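Long-range contact in CRISPR-associated endonuclease Cas12b (Alicyclobacillus acidoterrestris, PDB 5U31), which is an RNA-guided endonuclease of bacterial antiviral defence that recognises a PAM sequence and cuts target DNA with its RuvC domain: residues I7-I19 against V438-L451. The protein carries 3 engineered substitutions. Sequence-based numbering, arbitrary orientation.
Sequences IKVKLRLDDMPEI and VTVPISMSEQLDNL. With nucleotides of chain B.
Leu-11 and Ile-442 form a single antiparallel beta bridge within the wedge (OBD) domain, joining its N-terminal piece to its second region across more than 400 residues. They are a non-hydrogen-bonded pair: Ser-443 N donates to Lys-10 O (2.8 Å) on one flank, and Arg-12 N to Pro-441 O (2.9 Å) on the other. The bridge thereby links strand 3-10, which pairs with strand 502-510, to strand 437-441 of a separate three-stranded sheet. Apolar packing extends along both segments. Val-440 CG1, anti to its own backbone N (chi1 171°), receives Leu-11 CD2 at 3.6 Å, and Leu-13 CD2 and Met-16 CE (a selenomethionine) converge on the same methyl. Val-9 and Ile-442 cross at about a right angle, whereas Ile-7 CD1 meets Leu-451 CD1 tip to tip at 3.7 Å. Both segments also belong to the guide-RNA site. Lys-10 lays its aliphatic chain beside the G30 phosphate of chain B while its NZ forms a salt bridge with Asp-500, and Gln-447 OE1 lies 2.9 Å from G30 N2 of chain B. Pro-441 CB sits over one face of the Arg-12 guanidinium, 3.6 Å above its plane and offset toward the rim.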
ATOM      1  N   ILE A   7      14.489   2.230  17.410  1.00 30.43           N
ATOM      2  CA  ILE A   7      15.696   2.961  17.058  1.00 31.00           C
ATOM      3  C   ILE A   7      16.792   1.929  16.861  1.00 30.95           C
ATOM      4  O   ILE A   7      17.265   1.319  17.829  1.00 44.66           O
ATOM      5  CB  ILE A   7      16.083   3.991  18.126  1.00 31.69           C
ATOM      6  CG1 ILE A   7      15.049   5.112  18.170  1.00 31.83           C
ATOM      7  CG2 ILE A   7      17.466   4.555  17.842  1.00 32.34           C
ATOM      8  CD1 ILE A   7      15.370   6.189  19.174  1.00 44.67           C
ATOM      9  N   LYS A   8      17.186   1.711  15.611  1.00 30.86           N
ATOM     10  CA  LYS A   8      18.220   0.731  15.319  1.00 30.87           C
ATOM     11  C   LYS A   8      19.588   1.357  15.550  1.00 31.63           C
ATOM     12  O   LYS A   8      19.845   2.497  15.149  1.00 38.52           O
ATOM     13  CB  LYS A   8      18.089   0.215  13.888  1.00 30.56           C
ATOM     14  CG  LYS A   8      18.997  -0.955  13.548  1.00 30.53           C
ATOM     15  CD  LYS A   8      18.504  -1.657  12.296  1.00 30.14           C
ATOM     16  CE  LYS A   8      19.555  -1.667  11.198  1.00 63.53           C
ATOM     17  NZ  LYS A   8      19.078  -2.350   9.959  1.00 56.60           N
ATOM     18  N   VAL A   9      20.460   0.604  16.200  1.00 31.79           N
ATOM     19  CA  VAL A   9      21.736   1.101  16.682  1.00 32.58           C
ATOM     20  C   VAL A   9      22.818   0.164  16.166  1.00 32.69           C
ATOM     21  O   VAL A   9      22.603  -1.050  16.080  1.00 52.51           O
ATOM     22  CB  VAL A   9      21.720   1.189  18.225  1.00 34.02           C
ATOM     23  CG1 VAL A   9      22.882   0.432  18.847  1.00 33.17           C
ATOM     24  CG2 VAL A   9      21.673   2.638  18.679  1.00 33.42           C
ATOM     25  N   LYS A  10      23.957   0.724  15.780  1.00 33.41           N
ATOM     26  CA  LYS A  10      25.065  -0.061  15.251  1.00 37.36           C
ATOM     27  C   LYS A  10      26.162  -0.188  16.299  1.00 38.39           C
ATOM     28  O   LYS A  10      26.527   0.792  16.955  1.00 40.76           O
ATOM     29  CB  LYS A  10      25.628   0.582  13.984  1.00 37.65           C
ATOM     30  CG  LYS A  10      26.631  -0.266  13.228  1.00 34.37           C
ATOM     31  CD  LYS A  10      27.261   0.562  12.124  1.00 38.11           C
ATOM     32  CE  LYS A  10      27.958  -0.299  11.093  1.00 61.83           C
ATOM     33  NZ  LYS A  10      28.965  -1.200  11.714  1.00 77.07           N
ATOM     34  N   LEU A  11      26.689  -1.401  16.453  1.00 34.21           N
ATOM     35  CA  LEU A  11      27.723  -1.676  17.441  1.00 37.77           C
ATOM     36  C   LEU A  11      29.106  -1.488  16.826  1.00 42.69           C
ATOM     37  O   LEU A  11      29.390  -2.025  15.752  1.00 47.63           O
ATOM     38  CB  LEU A  11      27.576  -3.098  17.987  1.00 35.17           C
ATOM     39  CG  LEU A  11      26.223  -3.440  18.617  1.00 33.62           C
ATOM     40  CD1 LEU A  11      26.197  -4.871  19.111  1.00 33.17           C
ATOM     41  CD2 LEU A  11      25.909  -2.487  19.754  1.00 42.12           C
ATOM     42  N   ARG A  12      29.957  -0.716  17.504  1.00 36.52           N
ATOM     43  CA  ARG A  12      31.364  -0.588  17.118  1.00 37.45           C
ATOM     44  C   ARG A  12      32.100  -1.822  17.615  1.00 37.57           C
ATOM     45  O   ARG A  12      32.469  -1.909  18.787  1.00 39.64           O
ATOM     46  CB  ARG A  12      31.988   0.675  17.699  1.00 38.43           C
ATOM     47  CG  ARG A  12      31.541   1.982  17.075  1.00 38.57           C
ATOM     48  CD  ARG A  12      32.705   2.957  16.965  1.00 39.79           C
ATOM     49  NE  ARG A  12      33.702   2.742  18.010  1.00 55.83           N
ATOM     50  CZ  ARG A  12      33.713   3.379  19.178  1.00 64.06           C
ATOM     51  NH1 ARG A  12      34.656   3.112  20.073  1.00 41.82           N
ATOM     52  NH2 ARG A  12      32.780   4.283  19.453  1.00 75.28           N
ATOM     53  N   LEU A  13      32.325  -2.784  16.723  1.00 37.31           N
ATOM     54  CA  LEU A  13      32.967  -4.039  17.085  1.00 38.33           C
ATOM     55  C   LEU A  13      34.345  -4.178  16.457  1.00 58.49           C
ATOM     56  O   LEU A  13      34.858  -5.294  16.332  1.00 55.09           O
ATOM     57  CB  LEU A  13      32.082  -5.217  16.686  1.00 36.41           C
ATOM     58  CG  LEU A  13      30.701  -5.242  17.326  1.00 35.53           C
ATOM     59  CD1 LEU A  13      29.887  -6.392  16.760  1.00 41.01           C
ATOM     60  CD2 LEU A  13      30.852  -5.361  18.825  1.00 35.74           C
ATOM     61  N   ASP A  14      34.950  -3.061  16.055  1.00 60.89           N
ATOM     62  CA  ASP A  14      36.248  -3.120  15.393  1.00 59.85           C
ATOM     63  C   ASP A  14      37.336  -3.579  16.356  1.00 57.71           C
ATOM     64  O   ASP A  14      38.184  -4.404  15.995  1.00 58.51           O
ATOM     65  CB  ASP A  14      36.582  -1.754  14.792  1.00 65.32           C
ATOM     66  CG  ASP A  14      35.556  -1.302  13.756  1.00 73.28           C
ATOM     67  OD1 ASP A  14      34.361  -1.173  14.110  1.00 67.20           O
ATOM     68  OD2 ASP A  14      35.942  -1.072  12.589  1.00 69.20           O
ATOM     69  N   ASP A  15      37.315  -3.081  17.589  1.00 53.92           N
ATOM     70  CA  ASP A  15      38.361  -3.369  18.560  1.00 65.38           C
ATOM     71  C   ASP A  15      38.124  -4.655  19.341  1.00 60.83           C
ATOM     72  O   ASP A  15      38.957  -5.011  20.183  1.00 55.38           O
ATOM     73  CB  ASP A  15      38.508  -2.197  19.538  1.00 79.87           C
ATOM     74  CG  ASP A  15      39.017  -0.934  18.866  1.00 84.55           C
ATOM     75  OD1 ASP A  15      39.414  -1.003  17.683  1.00 85.21           O
ATOM     76  OD2 ASP A  15      39.016   0.130  19.521  1.00 85.45           O
HETATM   77  N   MSE A  16      37.020  -5.357  19.094  1.00 48.84           N
HETATM   78  CA  MSE A  16      36.729  -6.588  19.825  1.00 53.64           C
HETATM   79  C   MSE A  16      36.061  -7.635  18.939  1.00 42.29           C
HETATM   80  O   MSE A  16      34.843  -7.801  18.965  1.00 43.07           O
HETATM   81  CB  MSE A  16      35.860  -6.291  21.059  1.00 59.58           C
HETATM   82  CG  MSE A  16      34.690  -5.354  20.812  1.00 54.21           C
HETATM   83 SE   MSE A  16      33.870  -4.591  22.424  1.00 70.40          SE
HETATM   84  CE  MSE A  16      32.507  -3.576  21.512  1.00 80.98           C
ATOM     85  N   PRO A  17      36.872  -8.361  18.163  1.00 52.45           N
ATOM     86  CA  PRO A  17      36.302  -9.364  17.254  1.00 53.16           C
ATOM     87  C   PRO A  17      35.769 -10.587  17.971  1.00 48.63           C
ATOM     88  O   PRO A  17      34.868 -11.255  17.448  1.00 52.24           O
ATOM     89  CB  PRO A  17      37.487  -9.719  16.352  1.00 53.06           C
ATOM     90  CG  PRO A  17      38.673  -9.527  17.241  1.00 47.02           C
ATOM     91  CD  PRO A  17      38.343  -8.341  18.111  1.00 45.05           C
ATOM     92  N   GLU A  18      36.310 -10.906  19.149  1.00 44.80           N
ATOM     93  CA  GLU A  18      35.846 -12.076  19.880  1.00 42.10           C
ATOM     94  C   GLU A  18      34.369 -11.953  20.243  1.00 41.28           C
ATOM     95  O   GLU A  18      33.663 -12.962  20.332  1.00 36.00           O
ATOM     96  CB  GLU A  18      36.716 -12.288  21.128  1.00 40.75           C
ATOM     97  CG  GLU A  18      36.535 -11.268  22.266  1.00 70.17           C
ATOM     98  CD  GLU A  18      37.171  -9.904  22.008  1.00 78.25           C
ATOM     99  OE1 GLU A  18      36.822  -8.943  22.730  1.00 63.77           O
ATOM    100  OE2 GLU A  18      38.019  -9.789  21.099  1.00 85.00           O
ATOM    101  N   ILE A  19      33.878 -10.727  20.421  1.00 43.13           N
ATOM    102  CA  ILE A  19      32.463 -10.524  20.711  1.00 41.03           C
ATOM    103  C   ILE A  19      31.640 -10.514  19.426  1.00 44.39           C
ATOM    104  O   ILE A  19      30.490 -10.972  19.417  1.00 47.96           O
ATOM    105  CB  ILE A  19      32.284  -9.224  21.515  1.00 35.99           C
ATOM    106  CG1 ILE A  19      32.795  -9.422  22.945  1.00 36.83           C
ATOM    107  CG2 ILE A  19      30.835  -8.758  21.501  1.00 38.75           C
ATOM    108  CD1 ILE A  19      33.403  -8.173  23.527  1.00 72.78           C
ATOM    109  N   VAL A 438      29.180  -7.590  29.180  1.00 40.74           N
ATOM    110  CA  VAL A 438      29.959  -7.145  28.030  1.00 36.64           C
ATOM    111  C   VAL A 438      29.436  -5.784  27.593  1.00 41.54           C
ATOM    112  O   VAL A 438      28.270  -5.660  27.198  1.00 41.84           O
ATOM    113  CB  VAL A 438      29.876  -8.151  26.875  1.00 35.93           C
ATOM    114  CG1 VAL A 438      30.639  -7.631  25.674  1.00 36.22           C
ATOM    115  CG2 VAL A 438      30.402  -9.497  27.313  1.00 39.77           C
ATOM    116  N   THR A 439      30.299  -4.772  27.641  1.00 42.06           N
ATOM    117  CA  THR A 439      29.938  -3.408  27.271  1.00 41.04           C
ATOM    118  C   THR A 439      30.419  -3.110  25.855  1.00 39.88           C
ATOM    119  O   THR A 439      31.618  -3.205  25.570  1.00 40.99           O
ATOM    120  CB  THR A 439      30.539  -2.397  28.242  1.00 38.79           C
ATOM    121  OG1 THR A 439      30.095  -2.690  29.572  1.00 41.35           O
ATOM    122  CG2 THR A 439      30.107  -0.997  27.856  1.00 38.96           C
ATOM    123  N   VAL A 440      29.497  -2.711  24.987  1.00 36.97           N
ATOM    124  CA  VAL A 440      29.775  -2.514  23.572  1.00 36.85           C
ATOM    125  C   VAL A 440      29.449  -1.072  23.193  1.00 37.10           C
ATOM    126  O   VAL A 440      28.315  -0.625  23.382  1.00 39.53           O
ATOM    127  CB  VAL A 440      28.978  -3.498  22.701  1.00 42.82           C
ATOM    128  CG1 VAL A 440      29.103  -3.134  21.239  1.00 53.07           C
ATOM    129  CG2 VAL A 440      29.456  -4.921  22.953  1.00 35.68           C
ATOM    130  N   PRO A 441      30.404  -0.299  22.677  1.00 37.89           N
ATOM    131  CA  PRO A 441      30.082   1.051  22.210  1.00 38.13           C
ATOM    132  C   PRO A 441      29.206   1.029  20.969  1.00 38.10           C
ATOM    133  O   PRO A 441      29.207   0.084  20.176  1.00 42.08           O
ATOM    134  CB  PRO A 441      31.456   1.662  21.905  1.00 39.23           C
ATOM    135  CG  PRO A 441      32.364   0.501  21.736  1.00 39.32           C
ATOM    136  CD  PRO A 441      31.857  -0.517  22.709  1.00 38.77           C
ATOM    137  N   ILE A 442      28.459   2.115  20.807  1.00 37.24           N
ATOM    138  CA  ILE A 442      27.546   2.304  19.689  1.00 36.54           C
ATOM    139  C   ILE A 442      28.143   3.321  18.730  1.00 42.33           C
ATOM    140  O   ILE A 442      28.675   4.353  19.160  1.00 51.97           O
ATOM    141  CB  ILE A 442      26.171   2.783  20.181  1.00 36.05           C
ATOM    142  CG1 ILE A 442      25.582   1.787  21.173  1.00 35.53           C
ATOM    143  CG2 ILE A 442      25.242   3.031  19.011  1.00 35.48           C
ATOM    144  CD1 ILE A 442      24.551   2.412  22.065  1.00 37.67           C
ATOM    145  N   SER A 443      28.047   3.039  17.434  1.00 36.78           N
ATOM    146  CA  SER A 443      28.427   4.030  16.439  1.00 40.22           C
ATOM    147  C   SER A 443      27.536   5.265  16.556  1.00 38.67           C
ATOM    148  O   SER A 443      26.350   5.170  16.881  1.00 41.92           O
ATOM    149  CB  SER A 443      28.336   3.436  15.031  1.00 45.66           C
ATOM    150  OG  SER A 443      29.321   2.434  14.828  1.00 42.56           O
HETATM  151  N   MSE A 444      28.130   6.431  16.303  1.00 38.19           N
HETATM  152  CA  MSE A 444      27.437   7.718  16.388  1.00 38.40           C
HETATM  153  C   MSE A 444      26.104   7.718  15.657  1.00 42.55           C
HETATM  154  O   MSE A 444      25.999   7.227  14.533  1.00 45.93           O
HETATM  155  CB  MSE A 444      28.307   8.836  15.818  1.00 72.43           C
HETATM  156  CG  MSE A 444      29.553   9.128  16.618  1.00111.57           C
HETATM  157 SE   MSE A 444      29.160   9.667  18.443  1.00135.88          SE
HETATM  158  CE  MSE A 444      30.892  10.446  18.884  1.00139.10           C
ATOM    159  N   SER A 445      25.083   8.283  16.290  1.00 44.26           N
ATOM    160  CA  SER A 445      23.754   8.287  15.693  1.00 36.47           C
ATOM    161  C   SER A 445      23.035   9.555  16.119  1.00 36.79           C
ATOM    162  O   SER A 445      22.634   9.678  17.281  1.00 47.41           O
ATOM    163  CB  SER A 445      22.971   7.050  16.106  1.00 35.53           C
ATOM    164  OG  SER A 445      21.667   7.086  15.564  1.00 39.97           O
ATOM    165  N   GLU A 446      22.872  10.495  15.185  1.00 47.37           N
ATOM    166  CA  GLU A 446      22.089  11.688  15.486  1.00 48.24           C
ATOM    167  C   GLU A 446      20.672  11.324  15.902  1.00 36.85           C
ATOM    168  O   GLU A 446      20.022  12.084  16.626  1.00 37.10           O
ATOM    169  CB  GLU A 446      22.063  12.630  14.284  1.00 58.39           C
ATOM    170  CG  GLU A 446      23.412  13.226  13.924  1.00 76.38           C
ATOM    171  CD  GLU A 446      23.345  14.121  12.699  1.00 89.42           C
ATOM    172  OE1 GLU A 446      22.324  14.075  11.980  1.00 93.13           O
ATOM    173  OE2 GLU A 446      24.313  14.873  12.458  1.00 88.11           O
ATOM    174  N   GLN A 447      20.182  10.163  15.462  1.00 47.51           N
ATOM    175  CA  GLN A 447      18.867   9.704  15.890  1.00 39.75           C
ATOM    176  C   GLN A 447      18.823   9.470  17.393  1.00 42.58           C
ATOM    177  O   GLN A 447      17.777   9.675  18.019  1.00 48.62           O
ATOM    178  CB  GLN A 447      18.500   8.428  15.138  1.00 34.00           C
ATOM    179  CG  GLN A 447      17.066   7.988  15.294  1.00 33.27           C
ATOM    180  CD  GLN A 447      16.737   6.835  14.376  1.00 38.23           C
ATOM    181  OE1 GLN A 447      17.534   5.912  14.219  1.00 50.75           O
ATOM    182  NE2 GLN A 447      15.566   6.888  13.746  1.00 32.08           N
ATOM    183  N   LEU A 448      19.944   9.052  17.989  1.00 42.78           N
ATOM    184  CA  LEU A 448      19.999   8.833  19.431  1.00 35.65           C
ATOM    185  C   LEU A 448      19.980  10.137  20.215  1.00 38.10           C
ATOM    186  O   LEU A 448      19.696  10.119  21.418  1.00 41.54           O
ATOM    187  CB  LEU A 448      21.249   8.031  19.803  1.00 35.89           C
ATOM    188  CG  LEU A 448      21.318   6.558  19.395  1.00 35.11           C
ATOM    189  CD1 LEU A 448      22.654   5.951  19.781  1.00 35.55           C
ATOM    190  CD2 LEU A 448      20.192   5.784  20.036  1.00 34.40           C
ATOM    191  N   ASP A 449      20.272  11.267  19.573  1.00 37.10           N
ATOM    192  CA  ASP A 449      20.211  12.535  20.283  1.00 37.99           C
ATOM    193  C   ASP A 449      18.803  12.872  20.753  1.00 37.71           C
ATOM    194  O   ASP A 449      18.646  13.788  21.566  1.00 52.95           O
ATOM    195  CB  ASP A 449      20.748  13.665  19.405  1.00 46.45           C
ATOM    196  CG  ASP A 449      22.188  13.444  18.980  1.00 63.88           C
ATOM    197  OD1 ASP A 449      22.906  12.660  19.641  1.00 62.84           O
ATOM    198  OD2 ASP A 449      22.600  14.066  17.980  1.00 69.66           O
ATOM    199  N   ASN A 450      17.781  12.167  20.268  1.00 37.97           N
ATOM    200  CA  ASN A 450      16.422  12.352  20.759  1.00 48.40           C
ATOM    201  C   ASN A 450      16.153  11.597  22.054  1.00 47.15           C
ATOM    202  O   ASN A 450      15.013  11.603  22.529  1.00 52.62           O
ATOM    203  CB  ASN A 450      15.400  11.910  19.701  1.00 55.69           C
ATOM    204  CG  ASN A 450      15.446  12.756  18.441  1.00 57.73           C
ATOM    205  OD1 ASN A 450      15.672  13.965  18.490  1.00 63.95           O
ATOM    206  ND2 ASN A 450      15.225  12.117  17.299  1.00 56.87           N
ATOM    207  N   LEU A 451      17.159  10.946  22.632  1.00 47.43           N
ATOM    208  CA  LEU A 451      16.999  10.178  23.859  1.00 42.13           C
ATOM    209  C   LEU A 451      17.845  10.804  24.957  1.00 43.62           C
ATOM    210  O   LEU A 451      19.065  10.934  24.808  1.00 54.18           O
ATOM    211  CB  LEU A 451      17.394   8.716  23.648  1.00 35.78           C
ATOM    212  CG  LEU A 451      16.607   7.998  22.555  1.00 34.77           C
ATOM    213  CD1 LEU A 451      17.062   6.565  22.442  1.00 36.52           C
ATOM    214  CD2 LEU A 451      15.132   8.060  22.866  1.00 34.42           C
TER
ATOM    215  P     G B  30      28.696   3.734  10.707  1.00 54.00           P
ATOM    216  OP1   G B  30      30.004   3.308  11.262  1.00 56.32           O
ATOM    217  OP2   G B  30      28.111   2.999   9.560  1.00 70.64           O
ATOM    218  O5'   G B  30      27.635   3.726  11.892  1.00 54.00           O
ATOM    219  C5'   G B  30      26.535   4.621  11.895  1.00 37.41           C
ATOM    220  C4'   G B  30      25.229   3.903  12.132  1.00 35.04           C
ATOM    221  O4'   G B  30      24.425   4.670  13.058  1.00 42.05           O
ATOM    222  C3'   G B  30      24.350   3.731  10.903  1.00 34.49           C
ATOM    223  O3'   G B  30      24.680   2.566  10.171  1.00 45.76           O
ATOM    224  C2'   G B  30      22.934   3.711  11.470  1.00 37.86           C
ATOM    225  O2'   G B  30      22.571   2.410  11.904  1.00 35.47           O
ATOM    226  C1'   G B  30      23.067   4.615  12.694  1.00 36.65           C
ATOM    227  N9    G B  30      22.595   5.992  12.464  1.00 42.22           N
ATOM    228  C8    G B  30      23.354   7.129  12.585  1.00 40.39           C
ATOM    229  N7    G B  30      22.680   8.220  12.356  1.00 41.13           N
ATOM    230  C5    G B  30      21.398   7.773  12.070  1.00 34.68           C
ATOM    231  C6    G B  30      20.232   8.504  11.740  1.00 34.45           C
ATOM    232  O6    G B  30      20.097   9.727  11.632  1.00 54.44           O
ATOM    233  N1    G B  30      19.149   7.664  11.526  1.00 35.50           N
ATOM    234  C2    G B  30      19.181   6.296  11.617  1.00 34.43           C
ATOM    235  N2    G B  30      18.025   5.661  11.374  1.00 44.47           N
ATOM    236  N3    G B  30      20.261   5.600  11.926  1.00 36.21           N
ATOM    237  C4    G B  30      21.325   6.399  12.137  1.00 40.72           C
ATOM    238  P     U B  29      32.006   6.678  14.954  1.00 64.59           P
ATOM    239  OP1   U B  29      31.425   5.864  16.052  1.00 64.07           O
ATOM    240  OP2   U B  29      33.163   6.163  14.177  1.00 63.62           O
ATOM    241  O5'   U B  29      30.846   7.024  13.923  1.00 56.97           O
ATOM    242  C5'   U B  29      30.511   6.119  12.887  1.00 61.65           C
ATOM    243  C4'   U B  29      30.145   6.834  11.613  1.00 59.20           C
ATOM    244  O4'   U B  29      31.170   7.802  11.271  1.00 61.15           O
ATOM    245  C3'   U B  29      30.047   5.946  10.386  1.00 58.19           C
ATOM    246  O3'   U B  29      28.804   5.279  10.299  1.00 48.35           O
ATOM    247  C2'   U B  29      30.300   6.917   9.241  1.00 66.45           C
ATOM    248  O2'   U B  29      29.124   7.652   8.934  1.00 75.30           O
ATOM    249  C1'   U B  29      31.320   7.870   9.868  1.00 57.01           C
ATOM    250  N1    U B  29      32.723   7.539   9.516  1.00 65.01           N
ATOM    251  C2    U B  29      33.119   7.585   8.187  1.00 68.15           C
ATOM    252  O2    U B  29      32.378   7.861   7.259  1.00 71.03           O
ATOM    253  N3    U B  29      34.439   7.280   7.964  1.00 70.40           N
ATOM    254  C4    U B  29      35.395   6.950   8.900  1.00 65.84           C
ATOM    255  O4    U B  29      36.545   6.703   8.531  1.00 76.27           O
ATOM    256  C5    U B  29      34.918   6.935  10.247  1.00 50.35           C
ATOM    257  C6    U B  29      33.636   7.225  10.500  1.00 58.22           C
ATOM    258  P     C B  92      10.522  12.342  11.644  1.00 35.14           P
ATOM    259  OP1   C B  92       9.172  12.620  12.207  1.00 32.82           O
ATOM    260  OP2   C B  92      11.673  13.045  12.261  1.00 45.32           O
ATOM    261  O5'   C B  92      10.863  10.783  11.654  1.00 32.27           O
ATOM    262  C5'   C B  92      10.089   9.848  10.911  1.00 31.63           C
ATOM    263  C4'   C B  92      10.857   8.576  10.631  1.00 31.25           C
ATOM    264  O4'   C B  92      12.069   8.886   9.895  1.00 40.30           O
ATOM    265  C3'   C B  92      11.350   7.805  11.845  1.00 31.12           C
ATOM    266  O3'   C B  92      10.352   6.979  12.405  1.00 30.61           O
ATOM    267  C2'   C B  92      12.527   7.018  11.287  1.00 31.06           C
ATOM    268  O2'   C B  92      12.071   5.876  10.581  1.00 37.44           O
ATOM    269  C1'   C B  92      13.103   8.006  10.275  1.00 31.86           C
ATOM    270  N1    C B  92      14.224   8.802  10.830  1.00 32.25           N
ATOM    271  C2    C B  92      15.507   8.239  10.854  1.00 35.98           C
ATOM    272  O2    C B  92      15.678   7.089  10.418  1.00 32.00           O
ATOM    273  N3    C B  92      16.537   8.958  11.354  1.00 33.12           N
ATOM    274  C4    C B  92      16.326  10.189  11.812  1.00 33.63           C
ATOM    275  N4    C B  92      17.371  10.858  12.296  1.00 34.39           N
ATOM    276  C5    C B  92      15.034  10.788  11.801  1.00 42.07           C
ATOM    277  C6    C B  92      14.020  10.068  11.303  1.00 35.60           C
TER